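Local coordinates for magnetosome membrane protein MamB, putative Co/Zn/Cd cation transporter. Cation diffusion facilitator family (Desulfamplus magnetovallimortis, PDB 6QFJ) that is thought to transport divalent metal cations across the magnetosome membrane as a cation diffusion facilitator, of which this chain is the C-terminal cytosolic dimerisation domain, at residues Ala9-Leu14 with Lys24-Arg29. Sequence-based numbering, arbitrary orientation.
Sequences AIANVL and KDIIAR
Helix 2-15 lies against one face of the three-stranded sheet in this small alpha-beta domain, the C-terminal domain of cation diffusion facilitators, and here it meets strand 22-31, one of the two outermost strands of the sheet within this chain. Three helix residues, Ile10, Ala11 and Leu14, close around a single strand side chain, Ile26. Its terminal methyl does the touching: CD1 of Ile26 sits 4.0 Å from CB of Ala11. The same methyl also comes within 4.1 Å of CA of Ala11, so the tip of Ile26 reaches the helix backbone itself, where the alanine adds little bulk. Ile26 gets there because its side chain is extended, with CD1 trans to CA (chi2 180°), which carries CD1 out to the helix surface. Ile10 offers its CG2 branch, which stands anti to its own backbone N and lies 4.2 Å from CD1 of Ile26; the Ile10 side chain also touches Phe37 of strand 34-43 and Ile63 of helix 49-66. Leu14, one helical turn on, approaches the same methyl with one of its two branches, its CD1 being 4.2 Å from CD1 of Ile26, and rests on Ile62 as well. Helix and strand run roughly antiparallel in these segments, their directions 151° apart, and Ile7, a turn before Ala11, carries the packing on to Ile26 and Ala28. On the strand, Lys24 and Asp25 both face Asp40 in a classic beta bulge just before Ile26. Every close approach between the two segments is apolar, carbon to carbon, and nearly all are methyl to methyl; the buried surface is a modest 115 Å². The helix is therefore held to this strand by dispersion and the exclusion of water, without directional bonds.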
ATOM      1  N   ALA A   9      -6.635   7.459  -5.264  1.00 38.51           N
ATOM      2  CA  ALA A   9      -6.120   6.832  -6.423  1.00 38.98           C
ATOM      3  C   ALA A   9      -5.298   5.572  -6.012  1.00 34.32           C
ATOM      4  O   ALA A   9      -5.330   4.544  -6.675  1.00 32.17           O
ATOM      5  CB  ALA A   9      -5.278   7.830  -7.228  1.00 40.94           C
ATOM      6  N   ILE A  10      -4.491   5.708  -4.978  1.00 35.60           N
ATOM      7  CA  ILE A  10      -3.741   4.570  -4.438  1.00 33.10           C
ATOM      8  C   ILE A  10      -4.679   3.397  -4.081  1.00 32.80           C
ATOM      9  O   ILE A  10      -4.492   2.291  -4.551  1.00 30.54           O
ATOM     10  CB  ILE A  10      -2.850   4.968  -3.236  1.00 34.39           C
ATOM     11  CG1 ILE A  10      -1.747   5.885  -3.672  1.00 35.72           C
ATOM     12  CG2 ILE A  10      -2.195   3.734  -2.607  1.00 34.12           C
ATOM     13  CD1 ILE A  10      -1.056   6.593  -2.523  1.00 37.08           C
ATOM     14  N   ALA A  11      -5.767   3.672  -3.382  1.00 35.56           N
ATOM     15  CA  ALA A  11      -6.743   2.642  -3.038  1.00 34.82           C
ATOM     16  C   ALA A  11      -7.361   2.052  -4.260  1.00 36.54           C
ATOM     17  O   ALA A  11      -7.522   0.852  -4.308  1.00 32.45           O
ATOM     18  CB  ALA A  11      -7.864   3.196  -2.136  1.00 36.78           C
ATOM     19  N   ASN A  12      -7.644   2.874  -5.271  1.00 35.95           N
ATOM     20  CA  ASN A  12      -8.244   2.357  -6.493  1.00 34.50           C
ATOM     21  C   ASN A  12      -7.296   1.359  -7.137  1.00 30.96           C
ATOM     22  O   ASN A  12      -7.706   0.298  -7.561  1.00 31.62           O
ATOM     23  CB  ASN A  12      -8.549   3.462  -7.513  1.00 38.05           C
ATOM     24  CG  ASN A  12      -9.817   4.228  -7.196  1.00 42.99           C
ATOM     25  OD1 ASN A  12     -10.606   3.736  -6.441  1.00 47.35           O
ATOM     26  ND2 ASN A  12      -9.998   5.460  -7.709  1.00 43.57           N
ATOM     27  N   VAL A  13      -6.002   1.654  -7.140  1.00 29.15           N
ATOM     28  CA  VAL A  13      -5.054   0.728  -7.773  1.00 26.59           C
ATOM     29  C   VAL A  13      -4.934  -0.541  -7.001  1.00 26.55           C
ATOM     30  O   VAL A  13      -4.989  -1.682  -7.561  1.00 26.93           O
ATOM     31  CB  VAL A  13      -3.703   1.371  -8.012  1.00 25.29           C
ATOM     32  CG1 VAL A  13      -2.736   0.340  -8.625  1.00 24.39           C
ATOM     33  CG2 VAL A  13      -3.867   2.562  -8.951  1.00 26.55           C
ATOM     34  N   LEU A  14      -4.747  -0.401  -5.700  1.00 27.65           N
ATOM     35  CA  LEU A  14      -4.455  -1.538  -4.830  1.00 28.85           C
ATOM     36  C   LEU A  14      -5.638  -2.525  -4.850  1.00 30.50           C
ATOM     37  O   LEU A  14      -5.420  -3.731  -4.900  1.00 32.57           O
ATOM     38  CB  LEU A  14      -4.208  -1.101  -3.379  1.00 30.98           C
ATOM     39  CG  LEU A  14      -2.936  -0.299  -3.157  1.00 32.73           C
ATOM     40  CD1 LEU A  14      -2.757   0.091  -1.706  1.00 36.79           C
ATOM     41  CD2 LEU A  14      -1.704  -1.016  -3.604  1.00 32.82           C
ATOM     42  N   LYS A  24      -6.107  -3.028   4.128  1.00 32.77           N
ATOM     43  CA  LYS A  24      -6.489  -2.934   5.521  1.00 35.26           C
ATOM     44  C   LYS A  24      -6.531  -1.484   5.991  1.00 36.95           C
ATOM     45  O   LYS A  24      -7.436  -1.090   6.697  1.00 38.92           O
ATOM     46  CB  LYS A  24      -5.497  -3.681   6.379  1.00 34.98           C
ATOM     47  CG  LYS A  24      -5.764  -3.621   7.878  1.00 36.33           C
ATOM     48  CD  LYS A  24      -4.914  -4.724   8.421  1.00 37.32           C
ATOM     49  CE  LYS A  24      -4.275  -4.466   9.753  1.00 41.30           C
ATOM     50  NZ  LYS A  24      -5.093  -4.947  10.754  1.00 42.39           N
ATOM     51  N   ASP A  25      -5.551  -0.699   5.597  1.00 37.38           N
ATOM     52  CA  ASP A  25      -5.505   0.712   5.968  1.00 39.45           C
ATOM     53  C   ASP A  25      -4.476   1.459   5.179  1.00 35.51           C
ATOM     54  O   ASP A  25      -3.439   0.910   4.786  1.00 33.29           O
ATOM     55  CB  ASP A  25      -5.163   0.861   7.429  1.00 44.64           C
ATOM     56  CG  ASP A  25      -5.670   2.165   8.031  1.00 52.94           C
ATOM     57  OD1 ASP A  25      -6.622   2.828   7.513  1.00 60.18           O
ATOM     58  OD2 ASP A  25      -5.065   2.548   9.054  1.00 66.07           O
ATOM     59  N   ILE A  26      -4.779   2.710   4.897  1.00 37.12           N
ATOM     60  CA  ILE A  26      -3.839   3.642   4.228  1.00 38.08           C
ATOM     61  C   ILE A  26      -3.778   4.895   5.059  1.00 41.16           C
ATOM     62  O   ILE A  26      -4.798   5.542   5.301  1.00 40.63           O
ATOM     63  CB  ILE A  26      -4.282   4.029   2.838  1.00 40.68           C
ATOM     64  CG1 ILE A  26      -4.389   2.790   1.949  1.00 46.10           C
ATOM     65  CG2 ILE A  26      -3.266   4.996   2.206  1.00 42.62           C
ATOM     66  CD1 ILE A  26      -4.833   3.036   0.524  1.00 45.94           C
ATOM     67  N   ILE A  27      -2.591   5.231   5.524  1.00 40.59           N
ATOM     68  CA  ILE A  27      -2.402   6.500   6.238  1.00 42.59           C
ATOM     69  C   ILE A  27      -1.383   7.326   5.519  1.00 40.82           C
ATOM     70  O   ILE A  27      -0.406   6.785   5.005  1.00 39.60           O
ATOM     71  CB  ILE A  27      -1.967   6.224   7.701  1.00 47.20           C
ATOM     72  CG1 ILE A  27      -3.157   5.664   8.491  1.00 53.12           C
ATOM     73  CG2 ILE A  27      -1.514   7.477   8.424  1.00 54.23           C
ATOM     74  CD1 ILE A  27      -2.777   5.141   9.858  1.00 57.33           C
ATOM     75  N   ALA A  28      -1.560   8.645   5.525  1.00 45.99           N
ATOM     76  CA  ALA A  28      -0.583   9.593   4.933  1.00 45.16           C
ATOM     77  C   ALA A  28      -0.386  10.791   5.825  1.00 50.01           C
ATOM     78  O   ALA A  28      -1.340  11.315   6.363  1.00 49.47           O
ATOM     79  CB  ALA A  28      -1.065  10.076   3.574  1.00 45.56           C
ATOM     80  N   ARG A  29       0.849  11.259   5.955  1.00 53.50           N
ATOM     81  CA  ARG A  29       1.050  12.536   6.592  1.00 56.93           C
ATOM     82  C   ARG A  29       2.173  13.293   5.932  1.00 57.37           C
ATOM     83  O   ARG A  29       3.004  12.725   5.216  1.00 50.19           O
ATOM     84  CB  ARG A  29       1.329  12.380   8.080  1.00 63.07           C
ATOM     85  CG  ARG A  29       2.662  11.773   8.405  1.00 64.80           C
ATOM     86  CD  ARG A  29       2.796  11.499   9.894  1.00 67.70           C
ATOM     87  NE  ARG A  29       2.006  10.356  10.269  1.00 67.11           N
ATOM     88  CZ  ARG A  29       2.392   9.114  10.066  1.00 71.64           C
ATOM     89  NH1 ARG A  29       3.572   8.870   9.500  1.00 77.47           N
ATOM     90  NH2 ARG A  29       1.596   8.125  10.411  1.00 75.08           N
TER